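Local atomic coordinates of outer membrane porin protein 32 (Delftia acidovorans, PDB entry 2FGQ), a protein that forms anion-selective channels, as a homotrimeric porin, across the outer membrane of Delftia acidovorans. Residues A[297-308]-A[314-325]. Numbering follows the deposited sequence.
Sequences NKDASTLGLQAK and GVQAGESQTGVQ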
loop_
_atom_site.group_PDB
_atom_site.type_symbol
_atom_site.label_atom_id
_atom_site.label_comp_id
_atom_site.label_asym_id
_atom_site.label_seq_id
_atom_site.Cartn_x
_atom_site.Cartn_y
_atom_site.Cartn_z
ATOM N N ASN A 297 10.395 7.763 35.720
ATOM C CA ASN A 297 10.193 9.175 35.544
ATOM C C ASN A 297 10.290 9.852 36.900
ATOM O O ASN A 297 9.735 9.361 37.864
ATOM C CB ASN A 297 8.812 9.446 34.983
ATOM C CG ASN A 297 8.650 8.953 33.566
ATOM O OD1 ASN A 297 7.963 7.908 33.297
ATOM N ND2 ASN A 297 9.263 9.645 32.661
ATOM N N LYS A 298 10.952 10.998 36.928
ATOM C CA LYS A 298 10.950 11.866 38.115
ATOM C C LYS A 298 10.105 13.103 37.847
ATOM O O LYS A 298 9.958 13.576 36.694
ATOM C CB LYS A 298 12.378 12.263 38.470
ATOM C CG LYS A 298 13.317 11.104 38.739
ATOM C CD LYS A 298 12.893 10.242 39.919
ATOM C CE LYS A 298 13.418 10.787 41.245
ATOM N NZ LYS A 298 12.916 9.915 42.384
ATOM N N ASP A 299 9.525 13.645 38.914
ATOM C CA ASP A 299 8.870 14.937 38.872
ATOM C C ASP A 299 7.785 15.016 37.801
ATOM O O ASP A 299 6.797 14.248 37.869
ATOM C CB ASP A 299 9.940 16.025 38.757
ATOM C CG ASP A 299 10.884 16.007 39.930
ATOM O OD1 ASP A 299 10.371 16.000 41.069
ATOM O OD2 ASP A 299 12.139 16.013 39.837
ATOM N N ALA A 300 7.944 15.873 36.800
ATOM C CA ALA A 300 6.903 16.077 35.796
ATOM C C ALA A 300 7.038 15.180 34.546
ATOM O O ALA A 300 6.244 15.252 33.623
ATOM C CB ALA A 300 6.851 17.530 35.381
ATOM N N SER A 301 8.081 14.382 34.503
ATOM C CA SER A 301 8.326 13.510 33.351
ATOM C C SER A 301 7.257 12.431 33.228
ATOM O O SER A 301 6.821 11.862 34.229
ATOM C CB SER A 301 9.723 12.901 33.460
ATOM O OG SER A 301 10.065 12.144 32.309
ATOM N N THR A 302 6.863 12.174 31.990
ATOM C CA THR A 302 5.763 11.271 31.643
ATOM C C THR A 302 6.125 10.285 30.525
ATOM O O THR A 302 5.231 9.808 29.816
ATOM C CB THR A 302 4.511 12.053 31.167
ATOM O OG1 THR A 302 4.867 12.921 30.093
ATOM C CG2 THR A 302 3.928 12.921 32.270
ATOM N N LEU A 303 7.410 10.011 30.341
ATOM C CA LEU A 303 7.853 9.128 29.272
ATOM C C LEU A 303 7.385 7.699 29.460
ATOM O O LEU A 303 7.371 7.168 30.559
ATOM C CB LEU A 303 9.367 9.159 29.120
ATOM C CG LEU A 303 9.977 10.517 28.772
ATOM C CD1 LEU A 303 11.482 10.356 28.714
ATOM C CD2 LEU A 303 9.429 11.105 27.453
ATOM N N GLY A 304 7.053 7.077 28.349
ATOM C CA GLY A 304 6.666 5.684 28.345
ATOM C C GLY A 304 7.505 4.833 27.416
ATOM O O GLY A 304 8.054 5.307 26.397
ATOM N N LEU A 305 7.565 3.559 27.742
ATOM C CA LEU A 305 8.258 2.586 26.927
ATOM C C LEU A 305 7.519 2.367 25.598
ATOM O O LEU A 305 6.281 2.478 25.509
ATOM C CB LEU A 305 8.385 1.285 27.675
ATOM C CG LEU A 305 9.213 1.304 28.946
ATOM C CD1 LEU A 305 8.931 0.050 29.779
ATOM C CD2 LEU A 305 10.682 1.424 28.590
ATOM N N GLN A 306 8.270 1.990 24.584
ATOM C CA GLN A 306 7.716 1.930 23.226
ATOM C C GLN A 306 7.398 0.491 22.815
ATOM O O GLN A 306 8.130 -0.108 22.009
ATOM C CB GLN A 306 8.704 2.571 22.272
ATOM C CG GLN A 306 8.915 4.044 22.602
ATOM C CD GLN A 306 7.653 4.844 22.535
ATOM O OE1 GLN A 306 7.098 5.288 23.579
ATOM N NE2 GLN A 306 7.182 5.060 21.330
ATOM N N ALA A 307 6.321 -0.070 23.382
ATOM C CA ALA A 307 5.905 -1.446 23.033
ATOM C C ALA A 307 5.024 -1.344 21.778
ATOM O O ALA A 307 3.795 -1.259 21.897
ATOM C CB ALA A 307 5.137 -2.120 24.176
ATOM N N LYS A 308 5.650 -1.281 20.603
ATOM C CA LYS A 308 4.951 -1.004 19.355
ATOM C C LYS A 308 3.884 -2.068 19.136
ATOM O O LYS A 308 4.166 -3.267 19.240
ATOM C CB LYS A 308 5.903 -1.003 18.183
ATOM C CG LYS A 308 5.266 -0.655 16.860
ATOM C CD LYS A 308 6.325 -0.514 15.744
ATOM C CE LYS A 308 6.909 0.894 15.665
ATOM N NZ LYS A 308 7.992 1.016 14.657
ATOM N N GLY A 314 2.394 7.722 26.898
ATOM C CA GLY A 314 3.000 8.165 28.124
ATOM C C GLY A 314 2.427 7.513 29.355
ATOM O O GLY A 314 1.503 6.688 29.314
ATOM N N VAL A 315 2.999 7.878 30.494
ATOM C CA VAL A 315 2.481 7.480 31.778
ATOM C C VAL A 315 2.234 8.717 32.637
ATOM O O VAL A 315 2.623 9.815 32.262
ATOM C CB VAL A 315 3.425 6.494 32.501
ATOM C CG1 VAL A 315 3.598 5.224 31.663
ATOM C CG2 VAL A 315 4.792 7.122 32.853
ATOM N N GLN A 316 1.589 8.539 33.790
ATOM C CA GLN A 316 1.369 9.673 34.680
ATOM C C GLN A 316 2.710 10.230 35.194
ATOM O O GLN A 316 3.705 9.520 35.345
ATOM C CB GLN A 316 0.487 9.256 35.844
ATOM C CG GLN A 316 -0.870 8.780 35.416
ATOM C CD GLN A 316 -1.515 7.842 36.428
ATOM O OE1 GLN A 316 -2.497 8.217 37.020
ATOM N NE2 GLN A 316 -0.960 6.622 36.619
ATOM N N ALA A 317 2.719 11.525 35.484
ATOM C CA ALA A 317 3.923 12.201 35.938
ATOM C C ALA A 317 4.569 11.495 37.110
ATOM O O ALA A 317 3.897 11.130 38.094
ATOM C CB ALA A 317 3.583 13.634 36.331
ATOM N N GLY A 318 5.859 11.255 36.983
ATOM C CA GLY A 318 6.651 10.707 38.058
ATOM C C GLY A 318 6.504 9.229 38.317
ATOM O O GLY A 318 7.062 8.716 39.298
ATOM N N GLU A 319 5.815 8.540 37.414
ATOM C CA GLU A 319 5.598 7.116 37.564
ATOM C C GLU A 319 6.726 6.308 36.959
ATOM O O GLU A 319 7.350 6.723 35.981
ATOM C CB GLU A 319 4.308 6.693 36.860
ATOM C CG GLU A 319 3.031 7.169 37.521
ATOM C CD GLU A 319 2.771 6.499 38.851
ATOM O OE1 GLU A 319 2.843 5.261 38.938
ATOM O OE2 GLU A 319 2.518 7.229 39.822
ATOM N N SER A 320 6.967 5.135 37.527
ATOM C CA SER A 320 7.883 4.183 36.958
ATOM C C SER A 320 7.030 3.190 36.180
ATOM O O SER A 320 5.923 2.847 36.595
ATOM C CB SER A 320 8.634 3.437 38.055
ATOM O OG SER A 320 9.487 4.326 38.771
ATOM N N GLN A 321 7.563 2.696 35.079
ATOM C CA GLN A 321 6.879 1.720 34.239
ATOM C C GLN A 321 7.824 0.559 33.930
ATOM O O GLN A 321 9.002 0.741 33.673
ATOM C CB GLN A 321 6.466 2.404 32.958
ATOM C CG GLN A 321 5.494 1.632 32.081
ATOM C CD GLN A 321 5.421 2.209 30.651
ATOM O OE1 GLN A 321 4.343 2.242 30.012
ATOM N NE2 GLN A 321 6.557 2.648 30.161
ATOM N N THR A 322 7.282 -0.649 33.967
ATOM C CA THR A 322 7.997 -1.838 33.594
ATOM C C THR A 322 7.374 -2.410 32.340
ATOM O O THR A 322 6.157 -2.448 32.206
ATOM C CB THR A 322 7.907 -2.860 34.741
ATOM O OG1 THR A 322 8.437 -2.265 35.935
ATOM C CG2 THR A 322 8.789 -4.065 34.494
ATOM N N GLY A 323 8.217 -2.903 31.459
ATOM C CA GLY A 323 7.747 -3.533 30.232
ATOM C C GLY A 323 8.529 -4.764 29.875
ATOM O O GLY A 323 9.692 -4.934 30.252
ATOM N N VAL A 324 7.865 -5.643 29.140
ATOM C CA VAL A 324 8.443 -6.899 28.690
ATOM C C VAL A 324 7.985 -7.120 27.239
ATOM O O VAL A 324 6.822 -6.854 26.898
ATOM C CB VAL A 324 7.906 -8.103 29.538
ATOM C CG1 VAL A 324 8.596 -9.392 29.112
ATOM C CG2 VAL A 324 8.086 -7.840 30.979
ATOM N N GLN A 325 8.879 -7.669 26.420
ATOM C CA GLN A 325 8.549 -8.108 25.044
ATOM C C GLN A 325 9.236 -9.438 24.846
ATOM O O GLN A 325 10.428 -9.584 25.174
ATOM C CB GLN A 325 9.132 -7.174 23.973
ATOM C CG GLN A 325 8.493 -5.892 23.805
ATOM C CD GLN A 325 9.172 -5.033 22.753
ATOM O OE1 GLN A 325 10.399 -4.916 22.765
ATOM N NE2 GLN A 325 8.386 -4.406 21.887
HETATM O O HOH W 1 5.594 -4.676 21.274
HETATM O O HOH W 2 8.384 -2.599 19.692
#
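Ser301 O takes the amide of Gly318 in a nearly straight bond, 3.0 Å from O to N and 168° at the hydrogen, and Ala317 CA adds a CA-H...O contact to the same oxygen. This bond ties the type II' turn 298-301 to the type II turn 316-319. Two further backbone bonds flank it, Val315 N to Thr302 O and Asn297 N to Glu319 O, each bringing the donor in from above the carbonyl plane.

This is the last loop of the 16-stranded antiparallel porin barrel, between strands 286-297 and 320-331. Beyond the turns, 304-308 runs over the face of strand 320-331 that carries Gln321, Gly323 and Gln325, and the side chain of Lys308, salt-bridged to Glu60, lies about 6 Å from the bound D-malate.

Side-chain packing sets methyl groups against backbone polar atoms: Thr302 CG2 rests 3.7 Å from Ala317 N, and Val315 CG2 lies against Leu303 O. Leu305 points toward strand 320-331, with CD1 3.5 Å from Gly323 N, where a beta carbon on Gly323 would collide with it. Gln321 has CG trans to its own N (chi1 -168°), and its extended chain and that of Leu305 pass side by side, antiparallel to each other. With an alanine at Gln321, Leu305 N would probably lose its amide neighbour and a gap would open beside Leu305 CG.

Water carries the polar link at the far end. Gln325 NE2 donates to two waters, one 2.9 Å from Lys308 O, the other accepting from Lys308 N, while Gln325 OE1 is held by Ile112 N.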